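Local coordinates for protein PAN2-PAN3 deadenylation complex catalytic subunit pan2 (PDB 4CZW) that probably shortens mRNA poly(A) tails as the metal-dependent exonuclease subunit of the PAN2-PAN3 complex, through a nuclease domain joined here to a probably inactive ubiquitin-protease-like scaffold domain, at residues His58-Leu63 with Val389-Val394; Thr203-Leu208 with Val266-Thr271; Thr226-Leu231 with Val301-Gly306; Ile320-Leu325 with Gln393-Asn398. One frame throughout, in Å; residues are numbered along the deposited sequence.

Contact 1 of 4, residues His58-Leu63 with Val389-Val394; sequences HYTPLL and VVMFQV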
loop_
_atom_site.group_PDB
_atom_site.type_symbol
_atom_site.label_atom_id
_atom_site.label_comp_id
_atom_site.label_asym_id
_atom_site.label_seq_id
_atom_site.Cartn_x
_atom_site.Cartn_y
_atom_site.Cartn_z
ATOM N N HIS A 58 -1.452 -4.373 -5.242
ATOM C CA HIS A 58 -2.436 -4.807 -4.253
ATOM C C HIS A 58 -3.318 -5.937 -4.772
ATOM O O HIS A 58 -3.671 -6.851 -4.027
ATOM C CB HIS A 58 -3.314 -3.633 -3.818
ATOM C CG HIS A 58 -4.468 -4.034 -2.953
ATOM N ND1 HIS A 58 -5.767 -4.059 -3.409
ATOM C CD2 HIS A 58 -4.516 -4.440 -1.661
ATOM C CE1 HIS A 58 -6.568 -4.455 -2.435
ATOM N NE2 HIS A 58 -5.832 -4.693 -1.363
ATOM N N TYR A 59 -3.676 -5.868 -6.049
ATOM C CA TYR A 59 -4.522 -6.890 -6.651
ATOM C C TYR A 59 -3.681 -7.990 -7.285
ATOM O O TYR A 59 -4.164 -8.761 -8.114
ATOM C CB TYR A 59 -5.468 -6.265 -7.676
ATOM C CG TYR A 59 -6.503 -5.362 -7.044
ATOM C CD1 TYR A 59 -7.661 -5.888 -6.486
ATOM C CD2 TYR A 59 -6.317 -3.988 -6.992
ATOM C CE1 TYR A 59 -8.608 -5.069 -5.900
ATOM C CE2 TYR A 59 -7.259 -3.160 -6.408
ATOM C CZ TYR A 59 -8.402 -3.706 -5.864
ATOM O OH TYR A 59 -9.342 -2.888 -5.282
ATOM N N THR A 60 -2.415 -8.044 -6.886
ATOM C CA THR A 60 -1.541 -9.160 -7.218
ATOM C C THR A 60 -1.417 -10.042 -5.982
ATOM O O THR A 60 -0.623 -9.747 -5.089
ATOM C CB THR A 60 -0.147 -8.689 -7.675
ATOM O OG1 THR A 60 -0.285 -7.718 -8.720
ATOM C CG2 THR A 60 0.676 -9.864 -8.182
ATOM N N PRO A 61 -2.215 -11.122 -5.927
ATOM C CA PRO A 61 -2.378 -12.011 -4.768
ATOM C C PRO A 61 -1.071 -12.389 -4.072
ATOM O O PRO A 61 -1.012 -12.383 -2.842
ATOM C CB PRO A 61 -3.037 -13.249 -5.378
ATOM C CG PRO A 61 -3.835 -12.708 -6.507
ATOM C CD PRO A 61 -3.021 -11.575 -7.075
ATOM N N LEU A 62 -0.041 -12.707 -4.849
ATOM C CA LEU A 62 1.245 -13.093 -4.282
ATOM C C LEU A 62 1.937 -11.918 -3.599
ATOM O O LEU A 62 2.652 -12.099 -2.615
ATOM C CB LEU A 62 2.154 -13.677 -5.363
ATOM C CG LEU A 62 1.756 -15.060 -5.878
ATOM C CD1 LEU A 62 2.714 -15.523 -6.961
ATOM C CD2 LEU A 62 1.711 -16.058 -4.732
ATOM N N LEU A 63 1.722 -10.716 -4.123
ATOM C CA LEU A 63 2.321 -9.518 -3.546
ATOM C C LEU A 63 1.585 -9.069 -2.288
ATOM O O LEU A 63 2.211 -8.668 -1.308
ATOM C CB LEU A 63 2.349 -8.380 -4.569
ATOM C CG LEU A 63 3.332 -8.528 -5.730
ATOM C CD1 LEU A 63 3.306 -7.294 -6.616
ATOM C CD2 LEU A 63 4.734 -8.786 -5.206
ATOM N N VAL A 389 4.253 0.178 -16.757
ATOM C CA VAL A 389 4.579 -1.049 -16.042
ATOM C C VAL A 389 3.485 -2.092 -16.250
ATOM O O VAL A 389 2.300 -1.805 -16.077
ATOM C CB VAL A 389 4.764 -0.797 -14.532
ATOM C CG1 VAL A 389 5.191 -2.078 -13.829
ATOM C CG2 VAL A 389 5.782 0.307 -14.296
ATOM N N VAL A 390 3.888 -3.300 -16.630
ATOM C CA VAL A 390 2.947 -4.392 -16.851
ATOM C C VAL A 390 3.190 -5.508 -15.840
ATOM O O VAL A 390 4.325 -5.947 -15.653
ATOM C CB VAL A 390 3.062 -4.950 -18.281
ATOM C CG1 VAL A 390 2.104 -6.110 -18.479
ATOM C CG2 VAL A 390 2.787 -3.854 -19.297
HETATM N N MSE A 391 2.124 -5.966 -15.189
HETATM C CA MSE A 391 2.255 -6.936 -14.107
HETATM C C MSE A 391 1.619 -8.285 -14.429
HETATM O O MSE A 391 0.413 -8.380 -14.656
HETATM C CB MSE A 391 1.634 -6.378 -12.826
HETATM C CG MSE A 391 1.891 -7.219 -11.586
HETATM SE SE MSE A 391 3.715 -7.039 -10.918
HETATM C CE MSE A 391 3.670 -5.157 -10.405
ATOM N N PHE A 392 2.444 -9.328 -14.440
ATOM C CA PHE A 392 1.962 -10.695 -14.591
ATOM C C PHE A 392 2.235 -11.498 -13.325
ATOM O O PHE A 392 3.198 -11.231 -12.606
ATOM C CB PHE A 392 2.627 -11.386 -15.785
ATOM C CG PHE A 392 2.089 -10.960 -17.120
ATOM C CD1 PHE A 392 0.982 -11.587 -17.669
ATOM C CD2 PHE A 392 2.701 -9.946 -17.836
ATOM C CE1 PHE A 392 0.489 -11.202 -18.901
ATOM C CE2 PHE A 392 2.213 -9.558 -19.070
ATOM C CZ PHE A 392 1.105 -10.185 -19.602
ATOM N N GLN A 393 1.380 -12.477 -13.054
ATOM C CA GLN A 393 1.653 -13.453 -12.008
ATOM C C GLN A 393 1.217 -14.826 -12.498
ATOM O O GLN A 393 0.405 -14.930 -13.419
ATOM C CB GLN A 393 0.941 -13.093 -10.700
ATOM C CG GLN A 393 -0.497 -13.577 -10.609
ATOM C CD GLN A 393 -0.981 -13.687 -9.175
ATOM O OE1 GLN A 393 -0.306 -13.246 -8.244
ATOM N NE2 GLN A 393 -2.151 -14.285 -8.990
ATOM N N VAL A 394 1.765 -15.875 -11.894
ATOM C CA VAL A 394 1.425 -17.237 -12.288
ATOM C C VAL A 394 -0.066 -17.495 -12.078
ATOM O O VAL A 394 -0.629 -17.144 -11.041
ATOM C CB VAL A 394 2.263 -18.276 -11.514
ATOM C CG1 VAL A 394 3.706 -18.245 -11.991
ATOM C CG2 VAL A 394 2.198 -18.024 -10.018
#
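Gln-393 reaches from its strand to the start of helix 61-71, where its side-chain oxygen accepts the one hydrogen bond between the two segments. This OE1 takes the backbone N-H of Leu-62 in a weak bond, 3.4 Å from Leu-62 N to OE1 of Gln-393, though a straight one at 165°. The N-H groups of a first helical turn lack partners inside the helix, and Thr-60, at the N-cap position, does not supply one: its OG1 bonds back to Val-56 O. The glutamine oxygen thus offers one first-turn N-H a weak acceptor from across the contact, while its NE2 is held by Asn-398. Chi1 of 85° sets CG between the backbone N and the carbonyl carbon, and the rest of the chain runs extended to the helix start.

Van der Waals contacts surround this bond. Pro-61, which has no N-H to satisfy in this turn, crosses the amide at about a right angle, with Pro-61 CG 3.4 Å from Gln-393 NE2. Thr-60 turns its methyl to the same group, CG2 lying 3.5 Å from OE1 of Gln-393.

Apolar contacts flank it. Leu-62 CD1 meets Val-394 CG2 at 4.0 Å, and Leu-63 CD1 lies 4.3 Å from SE of Met-391, a selenomethionine whose chain bends at chi2 and chi3.

All the touching residues are buried. Within the protease-like domain, helices 51-58 and 61-71 lie over strand 385-394, which runs between strands 266-270 and 321-334; Leu-62 also packs on Val-266, and Met-391 on Val-56 and Ala-268.

Contact 2 of 4, residues Thr203-Leu208 with Val266-Thr271; sequences TFVNKL and VLALCT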
loop_
_atom_site.group_PDB
_atom_site.type_symbol
_atom_site.label_atom_id
_atom_site.label_comp_id
_atom_site.label_asym_id
_atom_site.label_seq_id
_atom_site.Cartn_x
_atom_site.Cartn_y
_atom_site.Cartn_z
ATOM N N THR A 203 18.152 -9.753 -10.934
ATOM C CA THR A 203 17.057 -9.094 -11.637
ATOM C C THR A 203 15.734 -9.212 -10.886
ATOM O O THR A 203 15.202 -10.308 -10.717
ATOM C CB THR A 203 16.875 -9.671 -13.053
ATOM O OG1 THR A 203 18.087 -9.506 -13.799
ATOM C CG2 THR A 203 15.737 -8.965 -13.774
ATOM N N PHE A 204 15.210 -8.076 -10.437
ATOM C CA PHE A 204 13.898 -8.036 -9.800
ATOM C C PHE A 204 12.825 -7.647 -10.812
ATOM O O PHE A 204 11.748 -8.244 -10.854
ATOM C CB PHE A 204 13.887 -7.054 -8.626
ATOM C CG PHE A 204 14.725 -7.490 -7.459
ATOM C CD1 PHE A 204 14.311 -8.528 -6.641
ATOM C CD2 PHE A 204 15.921 -6.853 -7.170
ATOM C CE1 PHE A 204 15.076 -8.929 -5.563
ATOM C CE2 PHE A 204 16.691 -7.249 -6.092
ATOM C CZ PHE A 204 16.268 -8.289 -5.288
ATOM N N VAL A 205 13.130 -6.640 -11.625
ATOM C CA VAL A 205 12.202 -6.155 -12.639
ATOM C C VAL A 205 12.853 -6.174 -14.019
ATOM O O VAL A 205 13.950 -5.647 -14.203
ATOM C CB VAL A 205 11.718 -4.726 -12.323
ATOM C CG1 VAL A 205 10.763 -4.237 -13.401
ATOM C CG2 VAL A 205 11.055 -4.679 -10.955
ATOM N N ASN A 206 12.175 -6.783 -14.986
ATOM C CA ASN A 206 12.702 -6.877 -16.342
ATOM C C ASN A 206 12.237 -5.735 -17.238
ATOM O O ASN A 206 11.226 -5.087 -16.965
ATOM C CB ASN A 206 12.314 -8.215 -16.967
ATOM C CG ASN A 206 13.072 -9.380 -16.364
ATOM O OD1 ASN A 206 12.583 -10.052 -15.456
ATOM N ND2 ASN A 206 14.276 -9.622 -16.866
ATOM N N LYS A 207 12.988 -5.492 -18.308
ATOM C CA LYS A 207 12.665 -4.432 -19.256
ATOM C C LYS A 207 12.400 -5.005 -20.644
ATOM O O LYS A 207 13.134 -5.873 -21.112
ATOM C CB LYS A 207 13.798 -3.407 -19.324
ATOM C CG LYS A 207 14.167 -2.784 -17.989
ATOM C CD LYS A 207 15.318 -1.803 -18.145
ATOM C CE LYS A 207 15.722 -1.198 -16.811
ATOM N NZ LYS A 207 16.851 -0.239 -16.958
ATOM N N LEU A 208 11.353 -4.516 -21.297
ATOM C CA LEU A 208 11.018 -4.965 -22.644
ATOM C C LEU A 208 12.055 -4.476 -23.650
ATOM O O LEU A 208 12.716 -3.462 -23.431
ATOM C CB LEU A 208 9.623 -4.483 -23.045
ATOM C CG LEU A 208 8.450 -5.023 -22.224
ATOM C CD1 LEU A 208 7.123 -4.596 -22.835
ATOM C CD2 LEU A 208 8.527 -6.537 -22.101
ATOM N N VAL A 266 6.053 -13.679 -9.695
ATOM C CA VAL A 266 5.502 -12.367 -10.011
ATOM C C VAL A 266 6.365 -11.695 -11.072
ATOM O O VAL A 266 7.539 -11.405 -10.838
ATOM C CB VAL A 266 5.416 -11.466 -8.766
ATOM C CG1 VAL A 266 4.946 -10.072 -9.153
ATOM C CG2 VAL A 266 4.490 -12.078 -7.730
ATOM N N LEU A 267 5.782 -11.452 -12.240
ATOM C CA LEU A 267 6.537 -10.925 -13.371
ATOM C C LEU A 267 6.236 -9.452 -13.633
ATOM O O LEU A 267 5.274 -9.118 -14.325
ATOM C CB LEU A 267 6.244 -11.751 -14.627
ATOM C CG LEU A 267 7.100 -11.458 -15.860
ATOM C CD1 LEU A 267 8.567 -11.735 -15.573
ATOM C CD2 LEU A 267 6.621 -12.274 -17.052
ATOM N N ALA A 268 7.068 -8.576 -13.078
ATOM C CA ALA A 268 6.941 -7.141 -13.312
ATOM C C ALA A 268 7.742 -6.734 -14.545
ATOM O O ALA A 268 8.902 -7.120 -14.695
ATOM C CB ALA A 268 7.403 -6.359 -12.093
ATOM N N LEU A 269 7.122 -5.953 -15.424
ATOM C CA LEU A 269 7.746 -5.598 -16.695
ATOM C C LEU A 269 7.694 -4.100 -16.984
ATOM O O LEU A 269 6.635 -3.478 -16.906
ATOM C CB LEU A 269 7.076 -6.361 -17.839
ATOM C CG LEU A 269 7.106 -7.889 -17.766
ATOM C CD1 LEU A 269 6.293 -8.495 -18.900
ATOM C CD2 LEU A 269 8.539 -8.399 -17.795
ATOM N N CYS A 270 8.846 -3.530 -17.325
ATOM C CA CYS A 270 8.915 -2.142 -17.771
ATOM C C CYS A 270 8.891 -2.085 -19.294
ATOM O O CYS A 270 9.689 -2.742 -19.960
ATOM C CB CYS A 270 10.171 -1.456 -17.231
ATOM S SG CYS A 270 10.147 -1.155 -15.450
ATOM N N THR A 271 7.970 -1.297 -19.839
ATOM C CA THR A 271 7.754 -1.249 -21.281
ATOM C C THR A 271 8.900 -0.576 -22.032
ATOM O O THR A 271 9.208 -0.953 -23.163
ATOM C CB THR A 271 6.444 -0.517 -21.623
ATOM O OG1 THR A 271 6.465 0.795 -21.050
ATOM C CG2 THR A 271 5.249 -1.284 -21.077
HETATM O O HOH W 1 9.527 -9.534 -12.130
#
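Two strong, nearly straight backbone bonds join Asn-206 and Leu-208 to Cys-270. Cys-270 N gives its hydrogen to Asn-206 O at 2.9 Å (173°), and Leu-208 N gives its own to Cys-270 O at 2.8 Å (174°). A weaker bond, 3.3 Å from Asn-206 N to Ala-268 O, completes the parallel pairing. Beyond it the strands part, and a water fills in for direct bonds: it donates to Phe-204 O and Val-266 O and accepts from Ala-268 N.

Small and branched apolar groups close over the backbones. Val-205 works with both methyls, CG1 3.8 Å from Cys-270 SG and CG2 4.2 Å from Ala-268 CB; the short alanine and cysteine suit a place that helix 130-149 also covers, through Met-139 and Phe-142. On the other face Asn-206 CB rests 3.9 Å from Leu-269 CD2, while the OD1 of Asn-206 bonds to Thr-182 OG1. Chi1 of -64° sets Leu-208 CG beside its own backbone N, and from there CD1 comes to 3.7 Å from Thr-271 CA.

Parallel neighbours need a crossover connection, and this one is long: between the strands the chain makes helix 227-235 and then strands 238-245 and 250-262 of a separate antiparallel sheet. With a four-cysteine zinc site beside that sheet, the topology is consistent with the palm and fingers of the ubiquitin-specific protease fold.

Contact 3 of 4, residues Thr226-Leu231 with Val301-Gly306; sequences TFSQVL and VYCYEG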
loop_
_atom_site.group_PDB
_atom_site.type_symbol
_atom_site.label_atom_id
_atom_site.label_comp_id
_atom_site.label_asym_id
_atom_site.label_seq_id
_atom_site.Cartn_x
_atom_site.Cartn_y
_atom_site.Cartn_z
ATOM N N THR A 226 5.150 -9.569 -32.030
ATOM C CA THR A 226 4.252 -9.917 -30.934
ATOM C C THR A 226 4.835 -9.547 -29.574
ATOM O O THR A 226 6.032 -9.286 -29.448
ATOM C CB THR A 226 3.918 -11.420 -30.939
ATOM O OG1 THR A 226 5.102 -12.179 -30.664
ATOM C CG2 THR A 226 3.356 -11.835 -32.288
ATOM N N PHE A 227 3.974 -9.526 -28.559
ATOM C CA PHE A 227 4.390 -9.219 -27.195
ATOM C C PHE A 227 5.284 -10.318 -26.634
ATOM O O PHE A 227 6.193 -10.053 -25.847
ATOM C CB PHE A 227 3.166 -9.020 -26.296
ATOM C CG PHE A 227 3.503 -8.841 -24.841
ATOM C CD1 PHE A 227 3.944 -7.618 -24.363
ATOM C CD2 PHE A 227 3.370 -9.896 -23.950
ATOM C CE1 PHE A 227 4.252 -7.452 -23.026
ATOM C CE2 PHE A 227 3.678 -9.734 -22.612
ATOM C CZ PHE A 227 4.119 -8.511 -22.149
ATOM N N SER A 228 5.015 -11.554 -27.044
ATOM C CA SER A 228 5.800 -12.701 -26.605
ATOM C C SER A 228 7.250 -12.580 -27.067
ATOM O O SER A 228 8.175 -12.953 -26.345
ATOM C CB SER A 228 5.186 -14.002 -27.127
ATOM O OG SER A 228 3.871 -14.180 -26.631
ATOM N N GLN A 229 7.436 -12.052 -28.272
ATOM C CA GLN A 229 8.769 -11.849 -28.828
ATOM C C GLN A 229 9.500 -10.714 -28.117
ATOM O O GLN A 229 10.707 -10.788 -27.888
ATOM C CB GLN A 229 8.682 -11.562 -30.328
ATOM C CG GLN A 229 8.206 -12.742 -31.160
ATOM C CD GLN A 229 7.848 -12.346 -32.579
ATOM O OE1 GLN A 229 7.691 -11.164 -32.884
ATOM N NE2 GLN A 229 7.718 -13.336 -33.454
ATOM N N VAL A 230 8.761 -9.664 -27.775
ATOM C CA VAL A 230 9.329 -8.517 -27.075
ATOM C C VAL A 230 9.733 -8.903 -25.654
ATOM O O VAL A 230 10.778 -8.480 -25.156
ATOM C CB VAL A 230 8.337 -7.334 -27.040
ATOM C CG1 VAL A 230 8.860 -6.212 -26.160
ATOM C CG2 VAL A 230 8.073 -6.827 -28.450
ATOM N N LEU A 231 8.903 -9.720 -25.012
ATOM C CA LEU A 231 9.197 -10.218 -23.672
ATOM C C LEU A 231 10.437 -11.108 -23.677
ATOM O O LEU A 231 11.305 -10.984 -22.811
ATOM C CB LEU A 231 8.000 -10.987 -23.113
ATOM C CG LEU A 231 8.212 -11.687 -21.769
ATOM C CD1 LEU A 231 8.638 -10.690 -20.705
ATOM C CD2 LEU A 231 6.954 -12.423 -21.344
ATOM N N VAL A 301 14.597 -18.643 -23.083
ATOM C CA VAL A 301 13.215 -18.393 -22.697
ATOM C C VAL A 301 12.311 -18.318 -23.923
ATOM O O VAL A 301 12.617 -17.618 -24.887
ATOM C CB VAL A 301 13.086 -17.090 -21.879
ATOM C CG1 VAL A 301 11.651 -16.593 -21.876
ATOM C CG2 VAL A 301 13.586 -17.305 -20.461
ATOM N N TYR A 302 11.202 -19.050 -23.882
ATOM C CA TYR A 302 10.248 -19.057 -24.985
ATOM C C TYR A 302 8.855 -18.673 -24.497
ATOM O O TYR A 302 8.299 -19.318 -23.611
ATOM C CB TYR A 302 10.219 -20.432 -25.654
ATOM C CG TYR A 302 11.588 -20.940 -26.044
ATOM C CD1 TYR A 302 12.159 -20.589 -27.260
ATOM C CD2 TYR A 302 12.313 -21.766 -25.193
ATOM C CE1 TYR A 302 13.411 -21.049 -27.620
ATOM C CE2 TYR A 302 13.566 -22.230 -25.545
ATOM C CZ TYR A 302 14.111 -21.868 -26.759
ATOM O OH TYR A 302 15.358 -22.328 -27.114
ATOM N N CYS A 303 8.294 -17.619 -25.083
ATOM C CA CYS A 303 6.990 -17.118 -24.665
ATOM C C CYS A 303 5.937 -17.309 -25.754
ATOM O O CYS A 303 6.217 -17.138 -26.940
ATOM C CB CYS A 303 7.087 -15.641 -24.282
ATOM S SG CYS A 303 5.563 -14.944 -23.606
ATOM N N TYR A 304 4.723 -17.663 -25.341
ATOM C CA TYR A 304 3.633 -17.892 -26.284
ATOM C C TYR A 304 2.352 -17.193 -25.837
ATOM O O TYR A 304 2.137 -16.968 -24.646
ATOM C CB TYR A 304 3.380 -19.391 -26.457
ATOM C CG TYR A 304 4.619 -20.177 -26.820
ATOM C CD1 TYR A 304 5.074 -20.228 -28.130
ATOM C CD2 TYR A 304 5.333 -20.868 -25.850
ATOM C CE1 TYR A 304 6.207 -20.945 -28.466
ATOM C CE2 TYR A 304 6.466 -21.587 -26.177
ATOM C CZ TYR A 304 6.898 -21.623 -27.485
ATOM O OH TYR A 304 8.027 -22.339 -27.813
ATOM N N GLU A 305 1.503 -16.856 -26.804
ATOM C CA GLU A 305 0.252 -16.161 -26.521
ATOM C C GLU A 305 -0.829 -16.547 -27.526
ATOM O O GLU A 305 -0.534 -17.101 -28.585
ATOM C CB GLU A 305 0.468 -14.647 -26.541
ATOM C CG GLU A 305 0.821 -14.095 -27.912
ATOM C CD GLU A 305 1.149 -12.615 -27.883
ATOM O OE1 GLU A 305 2.171 -12.244 -27.270
ATOM O OE2 GLU A 305 0.384 -11.823 -28.472
ATOM N N GLY A 306 -2.080 -16.251 -27.185
ATOM C CA GLY A 306 -3.200 -16.512 -28.070
ATOM C C GLY A 306 -3.414 -17.984 -28.365
ATOM O O GLY A 306 -3.245 -18.834 -27.491
HETATM O O HOH W 2 1.255 -9.631 -29.157
#
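A capping box at the start of helix 227-235 is joined here by the carboxylate of Glu-305, which accepts two bonds from Ser-228. In the box, Thr-226 N donates to Gln-229 OE1 at 3.1 Å, coming from above the carbonyl plane, and Thr-226 OG1 accepts a weak bond from Gln-229 N. From across the contact, Glu-305 OE1 is gripped twice by Ser-228. The hydroxyl donates, OG to OE1 2.7 Å, to the lone pair facing away from the other carboxylate oxygen; the backbone N donates at 2.9 Å to the same OE1, nearly in line with the C-O bond, through a bent 130° angle. OE2 is linked by a water to Phe-227 N. Chi1 of 67° lifts Glu-305 CG between its backbone N and carbonyl carbon, and the extended chain beyond it carries the carboxylate to the helix start.

Further along, Cys-303 SG sits 3.5 Å from Ser-228 OG and 3.7 Å from Leu-231 CD2, a compact sulfur suited to a strand running nearly antiparallel to the helix, where the axes of 227-231 and 301-305 come within 7.2 Å. Replacing Glu-305 by an alanine would probably leave the Ser-228 hydroxyl and the first-turn N-H without their shared acceptor and cut the water bridge to Phe-227.

A negative group placed against the N-H ends of a helix is likely to be favoured by the helix dipole, which may in turn keep this carboxylate ionised.

Contact 4 of 4, residues Ile320-Leu325 with Gln393-Asn398; sequences ITVYSL and QVKAAN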
loop_
_atom_site.group_PDB
_atom_site.type_symbol
_atom_site.label_atom_id
_atom_site.label_comp_id
_atom_site.label_asym_id
_atom_site.label_seq_id
_atom_site.Cartn_x
_atom_site.Cartn_y
_atom_site.Cartn_z
ATOM N N ILE A 320 5.576 -25.208 -19.421
ATOM C CA ILE A 320 4.829 -24.005 -19.776
ATOM C C ILE A 320 4.107 -23.410 -18.570
ATOM O O ILE A 320 3.002 -23.825 -18.222
ATOM C CB ILE A 320 3.805 -24.270 -20.891
ATOM C CG1 ILE A 320 4.470 -24.972 -22.076
ATOM C CG2 ILE A 320 3.186 -22.961 -21.347
ATOM C CD1 ILE A 320 3.531 -25.224 -23.243
ATOM N N THR A 321 4.751 -22.437 -17.936
ATOM C CA THR A 321 4.162 -21.740 -16.803
ATOM C C THR A 321 3.262 -20.620 -17.299
ATOM O O THR A 321 3.744 -19.620 -17.833
ATOM C CB THR A 321 5.234 -21.153 -15.871
ATOM O OG1 THR A 321 6.155 -22.180 -15.481
ATOM C CG2 THR A 321 4.586 -20.556 -14.632
ATOM N N VAL A 322 1.955 -20.801 -17.128
ATOM C CA VAL A 322 0.973 -19.831 -17.594
ATOM C C VAL A 322 0.872 -18.638 -16.647
ATOM O O VAL A 322 0.637 -18.799 -15.450
ATOM C CB VAL A 322 -0.414 -20.481 -17.747
ATOM C CG1 VAL A 322 -1.461 -19.440 -18.124
ATOM C CG2 VAL A 322 -0.364 -21.595 -18.784
ATOM N N TYR A 323 1.060 -17.442 -17.194
ATOM C CA TYR A 323 0.963 -16.215 -16.412
ATOM C C TYR A 323 -0.315 -15.456 -16.750
ATOM O O TYR A 323 -0.737 -15.416 -17.906
ATOM C CB TYR A 323 2.185 -15.324 -16.652
ATOM C CG TYR A 323 3.436 -15.787 -15.939
ATOM C CD1 TYR A 323 4.206 -16.827 -16.444
ATOM C CD2 TYR A 323 3.853 -15.176 -14.762
ATOM C CE1 TYR A 323 5.351 -17.249 -15.796
ATOM C CE2 TYR A 323 4.997 -15.591 -14.107
ATOM C CZ TYR A 323 5.741 -16.628 -14.628
ATOM O OH TYR A 323 6.880 -17.044 -13.977
ATOM N N SER A 324 -0.932 -14.861 -15.735
ATOM C CA SER A 324 -2.130 -14.058 -15.937
ATOM C C SER A 324 -1.814 -12.577 -15.774
ATOM O O SER A 324 -1.045 -12.190 -14.895
ATOM C CB SER A 324 -3.234 -14.474 -14.962
ATOM O OG SER A 324 -3.665 -15.799 -15.218
ATOM N N LEU A 325 -2.404 -11.754 -16.634
ATOM C CA LEU A 325 -2.214 -10.312 -16.554
ATOM C C LEU A 325 -3.040 -9.725 -15.418
ATOM O O LEU A 325 -4.270 -9.794 -15.432
ATOM C CB LEU A 325 -2.589 -9.647 -17.879
ATOM C CG LEU A 325 -2.525 -8.120 -17.912
ATOM C CD1 LEU A 325 -1.109 -7.634 -17.647
ATOM C CD2 LEU A 325 -3.038 -7.595 -19.241
ATOM N N GLN A 393 1.380 -12.477 -13.054
ATOM C CA GLN A 393 1.653 -13.453 -12.008
ATOM C C GLN A 393 1.217 -14.826 -12.498
ATOM O O GLN A 393 0.405 -14.930 -13.419
ATOM C CB GLN A 393 0.941 -13.093 -10.700
ATOM C CG GLN A 393 -0.497 -13.577 -10.609
ATOM C CD GLN A 393 -0.981 -13.687 -9.175
ATOM O OE1 GLN A 393 -0.306 -13.246 -8.244
ATOM N NE2 GLN A 393 -2.151 -14.285 -8.990
ATOM N N VAL A 394 1.765 -15.875 -11.894
ATOM C CA VAL A 394 1.425 -17.237 -12.288
ATOM C C VAL A 394 -0.066 -17.495 -12.078
ATOM O O VAL A 394 -0.629 -17.144 -11.041
ATOM C CB VAL A 394 2.263 -18.276 -11.514
ATOM C CG1 VAL A 394 3.706 -18.245 -11.991
ATOM C CG2 VAL A 394 2.198 -18.024 -10.018
ATOM N N LYS A 395 -0.700 -18.095 -13.080
ATOM C CA LYS A 395 -2.146 -18.305 -13.071
ATOM C C LYS A 395 -2.580 -19.222 -11.932
ATOM O O LYS A 395 -3.711 -19.142 -11.454
ATOM C CB LYS A 395 -2.606 -18.878 -14.414
ATOM C CG LYS A 395 -4.117 -18.969 -14.571
ATOM C CD LYS A 395 -4.502 -19.483 -15.948
ATOM C CE LYS A 395 -6.012 -19.539 -16.112
ATOM N NZ LYS A 395 -6.404 -19.991 -17.476
ATOM N N ALA A 396 -1.670 -20.087 -11.494
ATOM C CA ALA A 396 -1.953 -21.002 -10.395
ATOM C C ALA A 396 -2.137 -20.252 -9.078
ATOM O O ALA A 396 -2.711 -20.783 -8.126
ATOM C CB ALA A 396 -0.841 -22.032 -10.267
ATOM N N ALA A 397 -1.650 -19.017 -9.030
ATOM C CA ALA A 397 -1.736 -18.204 -7.821
ATOM C C ALA A 397 -3.000 -17.350 -7.795
ATOM O O ALA A 397 -3.271 -16.665 -6.809
ATOM C CB ALA A 397 -0.505 -17.323 -7.692
ATOM N N ASN A 398 -3.769 -17.389 -8.878
ATOM C CA ASN A 398 -5.021 -16.643 -8.943
ATOM C C ASN A 398 -6.037 -17.160 -7.931
ATOM O O ASN A 398 -6.083 -18.358 -7.646
ATOM C CB ASN A 398 -5.614 -16.702 -10.352
ATOM C CG ASN A 398 -4.804 -15.913 -11.360
ATOM O OD1 ASN A 398 -4.004 -15.052 -10.994
ATOM N ND2 ASN A 398 -5.016 -16.196 -12.640
HETATM O O HOH W 3 0.949 -21.111 -13.472
#
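Thr-321 opens the pairing with its methyl, CG2 lying 3.6 Å from Val-394 CG1. At Val-322 the backbone oxygen accepts from Lys-395 N at 2.8 Å, and a water donates to it as well; the valine's CG1 lies alongside the lysine's aliphatic chain, 3.7 Å from CD of Lys-395, whose ammonium goes on to a salt bridge with Glu-291. Tyr-323 forms a non-hydrogen-bonded antiparallel pair with Val-394, and its ring takes Val-394 CG1 over one face, a CH-pi contact 4.0 Å from the centroid and displaced toward the rim. The ring's hydroxyl is bonded to Pro-264 O.

Ser-324 and Gln-393 make the hydrogen-bonded pair. Ser-324 N meets Gln-393 O at 2.7 Å, and Gln-393 N returns a bond of 3.1 Å to Ser-324 O. With chi1 at -65°, OG stands beside its own backbone N, where Asn-398 ND2 reaches it at 2.9 Å in the plane of the amide. The other end of that amide, OD1, accepts from Gln-393 NE2 at 2.8 Å, so one flat group ties both strands to the turn after 385-394. With an alanine at Asn-398, Ser-324 OG would probably lose this donor and Gln-393 NE2 its acceptor, and the glutamine amide would be freer to turn.

Strand 321-334 is flanked in the sheet by 385-394 and 291-297, with Tyr-323 packed on Ile-292 and Ile-294; helix 306-314 touches Val-322, and helix 61-71 closes on Val-394 and Ala-397.

All four contacts belong to the protease-like domain and reach one mixed sheet. Contact 1, wholly buried, has its centre about 13 Å from that of the chain, the nearest of the four; that of contact 3, only partly buried, is about 31 Å away; contacts 2 and 4 are mainly buried, each with one exposed lysine. Contacts 1 and 4 share Gln-393 and Val-394, so strand 385-394 is held by a helix start and by a neighbouring strand. Contacts 2 and 4 rest on backbone pairing, parallel in one and antiparallel in the other. Contacts 1 and 3 both engage a helix N-terminus, by a neutral amide inside and a carboxylate farther out. Leu-269 and Phe-392, packed on Phe-227, join contact 3 to contacts 2 and 1.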